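Local structure of fervidolysin (1R6V) at residues V576-P579 with V584-R587; G623-N628 with V664-F669; G636-K639 with W644-I647. The protein breaks down keratin into peptides as a subtilisin-like serine protease, allowing its bacterium to grow on native feathers. The protein carries 1 engineered substitution. One frame throughout, in Å; residues are numbered along the deposited sequence.

All three contacts lie in the second beta-sandwich domain of fervidolysin, away from the active site and the calcium site, so they bear on the build of a domain that may mediate interactions with substrate. Along the chain the hairpin of interaction 1 comes first; interaction 2 then opens at 623-628 and closes at 664-669, with interaction 3 falling wholly between these segments. The centres lie about 13 Å (1 and 2), 14 Å (1 and 3) and 17 Å (2 and 3) apart. Interaction 1 lies within one sheet, whereas interactions 2 and 3 join that sheet to the other, across the core and along an edge. Interactions 1 and 2 touch where Pro579 CB packs 4.0 Å from Trp665 CB.

Interaction 1: V576-P579 with V584-R587; sequences VVDP and VYGR
Val576 O accepts the amide of Tyr585, with Tyr585 N at 2.8 Å, and Val576 N in turn donates to Gly586 O at 3.0 Å. One valine is thus held through both of its backbone polar groups, by two successive residues of the other strand. The chain turns a corner at Tyr585, whose side chain runs along segment 576-579. Val576 CG1, anti to its own amide nitrogen (chi1 177°), reaches Tyr585 CB at 4.0 Å, and farther along the ring Tyr585 CE1 lies 3.9 Å from Asp578 CA. A water, its oxygen 2.6 Å from Tyr585 OH in the ring plane and 2.8 Å from Asp578 OD2, links the two side chains; the same carboxylate oxygen forms a salt bridge with Arg582. On the sheet face of Val577 and Val584, Val577 CG2 meets Val584 CG1 at 3.9 Å, and Leu9 of the propeptide packs on both valines. Gly586 adopts backbone angles at which a beta carbon would press on the carbonyl oxygen of Tyr585. Two residues facing one across paired strands make this a classic beta bulge, here set in the antiparallel hairpin of strands 573-577 and 584-589.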
loop_
_atom_site.group_PDB
_atom_site.type_symbol
_atom_site.label_atom_id
_atom_site.label_comp_id
_atom_site.label_asym_id
_atom_site.label_seq_id
_atom_site.Cartn_x
_atom_site.Cartn_y
_atom_site.Cartn_z
ATOM N N VAL A 576 4.445 -33.691 18.576
ATOM C CA VAL A 576 4.267 -32.553 17.680
ATOM C C VAL A 576 3.340 -31.645 18.477
ATOM O O VAL A 576 2.206 -32.017 18.805
ATOM C CB VAL A 576 3.619 -32.976 16.357
ATOM C CG1 VAL A 576 3.379 -31.754 15.490
ATOM C CG2 VAL A 576 4.524 -33.960 15.634
ATOM N N VAL A 577 3.823 -30.457 18.801
ATOM C CA VAL A 577 3.056 -29.555 19.641
ATOM C C VAL A 577 2.820 -28.172 19.050
ATOM O O VAL A 577 3.519 -27.737 18.137
ATOM C CB VAL A 577 3.765 -29.436 21.029
ATOM C CG1 VAL A 577 5.127 -28.785 20.871
ATOM C CG2 VAL A 577 2.917 -28.676 22.012
ATOM N N ASP A 578 1.800 -27.500 19.573
ATOM C CA ASP A 578 1.476 -26.148 19.153
ATOM C C ASP A 578 2.616 -25.285 19.709
ATOM O O ASP A 578 3.056 -25.488 20.840
ATOM C CB ASP A 578 0.130 -25.743 19.759
ATOM C CG ASP A 578 -0.149 -24.263 19.625
ATOM O OD1 ASP A 578 -0.193 -23.581 20.672
ATOM O OD2 ASP A 578 -0.315 -23.789 18.477
ATOM N N PRO A 579 3.124 -24.329 18.919
ATOM C CA PRO A 579 4.221 -23.469 19.378
ATOM C C PRO A 579 3.920 -22.652 20.622
ATOM O O PRO A 579 4.834 -22.241 21.333
ATOM C CB PRO A 579 4.530 -22.595 18.162
ATOM C CG PRO A 579 3.300 -22.691 17.311
ATOM C CD PRO A 579 2.826 -24.096 17.498
ATOM N N VAL A 584 -1.381 -30.463 21.805
ATOM C CA VAL A 584 -0.503 -31.257 20.950
ATOM C C VAL A 584 -1.266 -31.815 19.760
ATOM O O VAL A 584 -2.485 -31.990 19.817
ATOM C CB VAL A 584 0.131 -32.438 21.737
ATOM C CG1 VAL A 584 0.940 -31.905 22.916
ATOM C CG2 VAL A 584 -0.954 -33.389 22.225
ATOM N N TYR A 585 -0.545 -32.077 18.674
ATOM C CA TYR A 585 -1.151 -32.624 17.467
ATOM C C TYR A 585 -0.938 -34.134 17.374
ATOM O O TYR A 585 -1.453 -34.793 16.467
ATOM C CB TYR A 585 -0.571 -31.942 16.223
ATOM C CG TYR A 585 -0.934 -30.479 16.112
ATOM C CD1 TYR A 585 0.017 -29.482 16.337
ATOM C CD2 TYR A 585 -2.239 -30.090 15.798
ATOM C CE1 TYR A 585 -0.320 -28.130 16.252
ATOM C CE2 TYR A 585 -2.590 -28.741 15.712
ATOM C CZ TYR A 585 -1.629 -27.768 15.937
ATOM O OH TYR A 585 -1.967 -26.437 15.838
ATOM N N GLY A 586 -0.164 -34.679 18.306
ATOM C CA GLY A 586 0.083 -36.109 18.298
ATOM C C GLY A 586 1.346 -36.521 19.027
ATOM O O GLY A 586 2.312 -35.761 19.099
ATOM N N ARG A 587 1.328 -37.731 19.579
ATOM C CA ARG A 587 2.469 -38.276 20.299
ATOM C C ARG A 587 2.764 -39.669 19.753
ATOM O O ARG A 587 1.841 -40.410 19.417
ATOM C CB ARG A 587 2.173 -38.372 21.797
ATOM C CG ARG A 587 1.833 -37.058 22.471
ATOM C CD ARG A 587 1.913 -37.212 23.988
ATOM N NE ARG A 587 1.575 -35.986 24.703
ATOM C CZ ARG A 587 0.339 -35.517 24.847
ATOM N NH1 ARG A 587 -0.688 -36.177 24.319
ATOM N NH2 ARG A 587 0.132 -34.395 25.526
HETATM O O HOH W 1 -0.196 -24.593 15.793
#

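Interaction 2: G623-N628 with V664-F669; sequences GTVTLN and VWWTIF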
loop_
_atom_site.group_PDB
_atom_site.type_symbol
_atom_site.label_atom_id
_atom_site.label_comp_id
_atom_site.label_asym_id
_atom_site.label_seq_id
_atom_site.Cartn_x
_atom_site.Cartn_y
_atom_site.Cartn_z
ATOM N N GLY A 623 18.824 -34.264 15.922
ATOM C CA GLY A 623 18.127 -34.896 14.816
ATOM C C GLY A 623 18.308 -34.102 13.542
ATOM O O GLY A 623 19.083 -33.147 13.498
ATOM N N THR A 624 17.597 -34.507 12.499
ATOM C CA THR A 624 17.663 -33.814 11.222
ATOM C C THR A 624 16.234 -33.608 10.733
ATOM O O THR A 624 15.429 -34.531 10.736
ATOM C CB THR A 624 18.451 -34.660 10.177
ATOM O OG1 THR A 624 19.782 -34.886 10.661
ATOM C CG2 THR A 624 18.515 -33.947 8.825
ATOM N N VAL A 625 15.912 -32.379 10.356
ATOM C CA VAL A 625 14.595 -32.081 9.812
ATOM C C VAL A 625 14.835 -31.927 8.317
ATOM O O VAL A 625 15.794 -31.269 7.907
ATOM C CB VAL A 625 14.021 -30.742 10.377
ATOM C CG1 VAL A 625 12.961 -30.172 9.428
ATOM C CG2 VAL A 625 13.392 -30.974 11.740
ATOM N N THR A 626 14.004 -32.570 7.508
ATOM C CA THR A 626 14.115 -32.432 6.064
ATOM C C THR A 626 12.839 -31.686 5.695
ATOM O O THR A 626 11.743 -32.231 5.756
ATOM C CB THR A 626 14.171 -33.793 5.341
ATOM O OG1 THR A 626 15.289 -34.548 5.829
ATOM C CG2 THR A 626 14.358 -33.572 3.838
ATOM N N LEU A 627 13.006 -30.422 5.334
ATOM C CA LEU A 627 11.882 -29.554 5.008
ATOM C C LEU A 627 11.893 -29.185 3.533
ATOM O O LEU A 627 12.782 -28.477 3.079
ATOM C CB LEU A 627 11.995 -28.293 5.856
ATOM C CG LEU A 627 10.952 -27.195 5.664
ATOM C CD1 LEU A 627 9.535 -27.732 5.946
ATOM C CD2 LEU A 627 11.315 -26.070 6.621
ATOM N N ASN A 628 10.898 -29.656 2.797
ATOM C CA ASN A 628 10.838 -29.382 1.367
ATOM C C ASN A 628 12.151 -29.765 0.681
ATOM O O ASN A 628 12.631 -29.078 -0.226
ATOM C CB ASN A 628 10.484 -27.908 1.132
ATOM C CG ASN A 628 9.103 -27.571 1.665
ATOM O OD1 ASN A 628 8.155 -28.318 1.442
ATOM N ND2 ASN A 628 8.983 -26.455 2.378
ATOM N N VAL A 664 9.977 -21.575 18.530
ATOM C CA VAL A 664 10.294 -21.554 17.107
ATOM C C VAL A 664 9.368 -22.578 16.459
ATOM O O VAL A 664 9.130 -23.669 17.002
ATOM C CB VAL A 664 11.786 -21.935 16.887
ATOM C CG1 VAL A 664 12.026 -22.371 15.461
ATOM C CG2 VAL A 664 12.674 -20.724 17.205
ATOM N N TRP A 665 8.820 -22.218 15.305
ATOM C CA TRP A 665 7.904 -23.113 14.623
ATOM C C TRP A 665 8.318 -23.432 13.201
ATOM O O TRP A 665 9.198 -22.780 12.642
ATOM C CB TRP A 665 6.492 -22.522 14.628
ATOM C CG TRP A 665 6.371 -21.235 13.859
ATOM C CD1 TRP A 665 6.067 -21.092 12.527
ATOM C CD2 TRP A 665 6.554 -19.911 14.372
ATOM N NE1 TRP A 665 6.053 -19.760 12.186
ATOM C CE2 TRP A 665 6.347 -19.012 13.297
ATOM C CE3 TRP A 665 6.872 -19.395 15.638
ATOM C CZ2 TRP A 665 6.445 -17.619 13.447
ATOM C CZ3 TRP A 665 6.970 -18.006 15.790
ATOM C CH2 TRP A 665 6.756 -17.135 14.698
ATOM N N TRP A 666 7.673 -24.459 12.654
ATOM C CA TRP A 666 7.907 -24.931 11.286
ATOM C C TRP A 666 6.593 -24.685 10.554
ATOM O O TRP A 666 5.528 -25.117 11.005
ATOM C CB TRP A 666 8.245 -26.425 11.301
ATOM C CG TRP A 666 9.383 -26.724 12.225
ATOM C CD1 TRP A 666 9.310 -26.924 13.571
ATOM C CD2 TRP A 666 10.776 -26.747 11.887
ATOM N NE1 TRP A 666 10.571 -27.063 14.097
ATOM C CE2 TRP A 666 11.491 -26.959 13.086
ATOM C CE3 TRP A 666 11.487 -26.603 10.687
ATOM C CZ2 TRP A 666 12.886 -27.032 13.124
ATOM C CZ3 TRP A 666 12.875 -26.674 10.723
ATOM C CH2 TRP A 666 13.559 -26.887 11.939
ATOM N N THR A 667 6.684 -23.988 9.430
ATOM C CA THR A 667 5.512 -23.621 8.643
ATOM C C THR A 667 5.325 -24.569 7.461
ATOM O O THR A 667 6.180 -24.645 6.584
ATOM C CB THR A 667 5.666 -22.157 8.166
ATOM O OG1 THR A 667 5.834 -21.307 9.309
ATOM C CG2 THR A 667 4.430 -21.691 7.405
ATOM N N ILE A 668 4.209 -25.288 7.463
ATOM C CA ILE A 668 3.906 -26.253 6.411
ATOM C C ILE A 668 2.471 -26.119 5.905
ATOM O O ILE A 668 1.622 -25.481 6.542
ATOM C CB ILE A 668 4.158 -27.702 6.890
ATOM C CG1 ILE A 668 3.297 -28.024 8.112
ATOM C CG2 ILE A 668 5.637 -27.883 7.187
ATOM C CD1 ILE A 668 3.793 -27.433 9.394
ATOM N N PHE A 669 2.202 -26.738 4.758
ATOM C CA PHE A 669 0.889 -26.630 4.136
ATOM C C PHE A 669 0.181 -27.946 3.823
ATOM O O PHE A 669 -0.901 -27.951 3.236
ATOM C CB PHE A 669 1.037 -25.776 2.872
ATOM C CG PHE A 669 1.788 -24.493 3.115
ATOM C CD1 PHE A 669 3.165 -24.435 2.953
ATOM C CD2 PHE A 669 1.125 -23.372 3.602
ATOM C CE1 PHE A 669 3.884 -23.281 3.285
ATOM C CE2 PHE A 669 1.832 -22.211 3.938
ATOM C CZ PHE A 669 3.213 -22.164 3.781
HETATM O O HOH W 2 6.718 -25.092 3.786
#
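Two sheets of a beta sandwich face each other here, strand 623-627 in one and strand 666-669 in the other, and the contact between them is made by apolar side chains. Val625 and Trp666 meet from opposite directions. Val625 CG1 comes to 3.7 Å from Trp666 CZ3, while Val625 CG2 sits over one face of the indole, displaced toward its rim. Leu627 approaches the same ring differently: its CD2 lies at the edge, near the ring plane, 4.1 Å from Trp666 CE3. The indole is carried across by a chi1 of -54°, which sets CG anti to the carbonyl carbon. The strand axes pass 10.2 Å apart at 39°, a spacing usual for the packed sheets of a sandwich, and the benzo ring of Trp666 reaches across between the sheets. Phe607 stacks with Trp666, and Ile632 and Val634 also touch the indole. Replacing Trp666 by an alanine is likely to leave Val625 without the ring it packs on and Leu627 CD2 without the edge it abuts, opening a gap between the sheets. Farther along, the side chains of Leu627 and Ile668 cross at about a right angle, with Leu627 CD1 4.1 Å from Ile668 CG2. Past these side chains a water joins the two segments, accepting from Asn628 ND2 at 3.0 Å and donating to Thr667 O at 2.9 Å; Asn628 ND2 also donates to Ala531 O.

Interaction 3: G636-K639 with W644-I647; sequences GVLK and WTII
Strands 636-638 and 644-647 run antiparallel, 174° between their directions and 5.9 Å between their axes, yet a threonine hydroxyl and two waters take the place of direct amide-to-carbonyl bonds. Thr645 is the main bridge. Its OG1, set anti to the backbone nitrogen by a chi1 of -169°, donates to Val637 O at 2.8 Å, approaching from above the carbonyl plane, 54° out of it, and so off the lone pairs. The same hydroxyl accepts a hydrogen bond from a water that also donates to Ile646 O and receives the amide of Val637, with Val637 N 2.8 Å from the water oxygen. This water therefore makes three bonds and stands in for part of a sheet ladder. A second one, farther toward the turn, accepts from Lys639 N at 3.0 Å and donates, over a longer 3.2 Å, to Trp644 O.

The spacing fits the position of these strands in the sandwich: strand 630-638 is the outermost of one sheet, bonded to strand 619-627, whereas strand 644-647 pairs with strand 604-610 in the other, so the contact closes a margin between the two sheets.

Apolar groups fill in around the polar bridge. The methyl of Thr645, CG2, lies 4.0 Å from Leu638 CB, and Leu638 CD1 comes to 3.5 Å from Trp644 N, an amide buried here with no hydrogen-bonding partner in the model. At the other end Ile647 CD1 sits tightly on the backbone of Gly636, 3.4 Å from its CA. A beta carbon on Gly636 would run into both that methyl and Ile646 O. Ile621 touches Ile647 from strand 619-627, while Ala615 and Leu569 pack against Leu638.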
loop_
_atom_site.group_PDB
_atom_site.type_symbol
_atom_site.label_atom_id
_atom_site.label_comp_id
_atom_site.label_asym_id
_atom_site.label_seq_id
_atom_site.Cartn_x
_atom_site.Cartn_y
_atom_site.Cartn_z
ATOM N N GLY A 636 18.138 -30.045 21.110
ATOM C CA GLY A 636 17.515 -29.480 22.288
ATOM C C GLY A 636 18.163 -30.176 23.460
ATOM O O GLY A 636 18.900 -31.141 23.276
ATOM N N VAL A 637 17.889 -29.703 24.664
ATOM C CA VAL A 637 18.476 -30.314 25.837
ATOM C C VAL A 637 17.371 -30.655 26.817
ATOM O O VAL A 637 16.549 -29.801 27.144
ATOM C CB VAL A 637 19.470 -29.349 26.523
ATOM C CG1 VAL A 637 20.054 -30.010 27.769
ATOM C CG2 VAL A 637 20.591 -28.959 25.546
ATOM N N LEU A 638 17.326 -31.909 27.244
ATOM C CA LEU A 638 16.346 -32.345 28.233
ATOM C C LEU A 638 17.121 -32.175 29.531
ATOM O O LEU A 638 18.015 -32.969 29.832
ATOM C CB LEU A 638 15.975 -33.812 28.022
ATOM C CG LEU A 638 15.014 -34.465 29.020
ATOM C CD1 LEU A 638 13.636 -33.815 28.910
ATOM C CD2 LEU A 638 14.922 -35.949 28.732
ATOM N N LYS A 639 16.804 -31.122 30.280
ATOM C CA LYS A 639 17.503 -30.831 31.530
ATOM C C LYS A 639 17.202 -31.843 32.631
ATOM O O LYS A 639 16.098 -32.383 32.715
ATOM C CB LYS A 639 17.166 -29.413 32.010
ATOM C CG LYS A 639 17.729 -28.297 31.129
ATOM C CD LYS A 639 17.454 -26.914 31.728
ATOM C CE LYS A 639 17.987 -25.783 30.839
ATOM N NZ LYS A 639 17.806 -24.435 31.465
ATOM N N TRP A 644 10.313 -33.096 29.825
ATOM C CA TRP A 644 10.058 -32.699 28.441
ATOM C C TRP A 644 10.925 -31.548 27.978
ATOM O O TRP A 644 11.404 -30.744 28.779
ATOM C CB TRP A 644 8.584 -32.311 28.252
ATOM C CG TRP A 644 8.176 -31.066 28.993
ATOM C CD1 TRP A 644 7.883 -30.963 30.325
ATOM C CD2 TRP A 644 8.065 -29.739 28.455
ATOM N NE1 TRP A 644 7.599 -29.659 30.650
ATOM C CE2 TRP A 644 7.704 -28.884 29.526
ATOM C CE3 TRP A 644 8.235 -29.189 27.178
ATOM C CZ2 TRP A 644 7.512 -27.505 29.358
ATOM C CZ3 TRP A 644 8.042 -27.812 27.009
ATOM C CH2 TRP A 644 7.684 -26.986 28.098
ATOM N N THR A 645 11.148 -31.475 26.673
ATOM C CA THR A 645 11.906 -30.371 26.125
ATOM C C THR A 645 11.504 -30.171 24.673
ATOM O O THR A 645 10.807 -31.007 24.103
ATOM C CB THR A 645 13.435 -30.588 26.234
ATOM O OG1 THR A 645 14.096 -29.364 25.913
ATOM C CG2 THR A 645 13.915 -31.688 25.281
ATOM N N ILE A 646 11.929 -29.050 24.102
ATOM C CA ILE A 646 11.626 -28.715 22.710
ATOM C C ILE A 646 12.908 -28.860 21.891
ATOM O O ILE A 646 13.993 -28.571 22.374
ATOM C CB ILE A 646 11.108 -27.249 22.575
ATOM C CG1 ILE A 646 9.814 -27.070 23.371
ATOM C CG2 ILE A 646 10.834 -26.917 21.114
ATOM C CD1 ILE A 646 10.038 -26.883 24.837
ATOM N N ILE A 647 12.767 -29.294 20.645
ATOM C CA ILE A 647 13.917 -29.501 19.767
ATOM C C ILE A 647 13.764 -28.703 18.485
ATOM O O ILE A 647 12.754 -28.841 17.802
ATOM C CB ILE A 647 14.017 -30.978 19.326
ATOM C CG1 ILE A 647 14.009 -31.909 20.542
ATOM C CG2 ILE A 647 15.269 -31.181 18.476
ATOM C CD1 ILE A 647 15.225 -31.801 21.397
HETATM O O HOH W 3 15.955 -27.725 24.350
HETATM O O HOH W 4 14.197 -29.625 29.809
#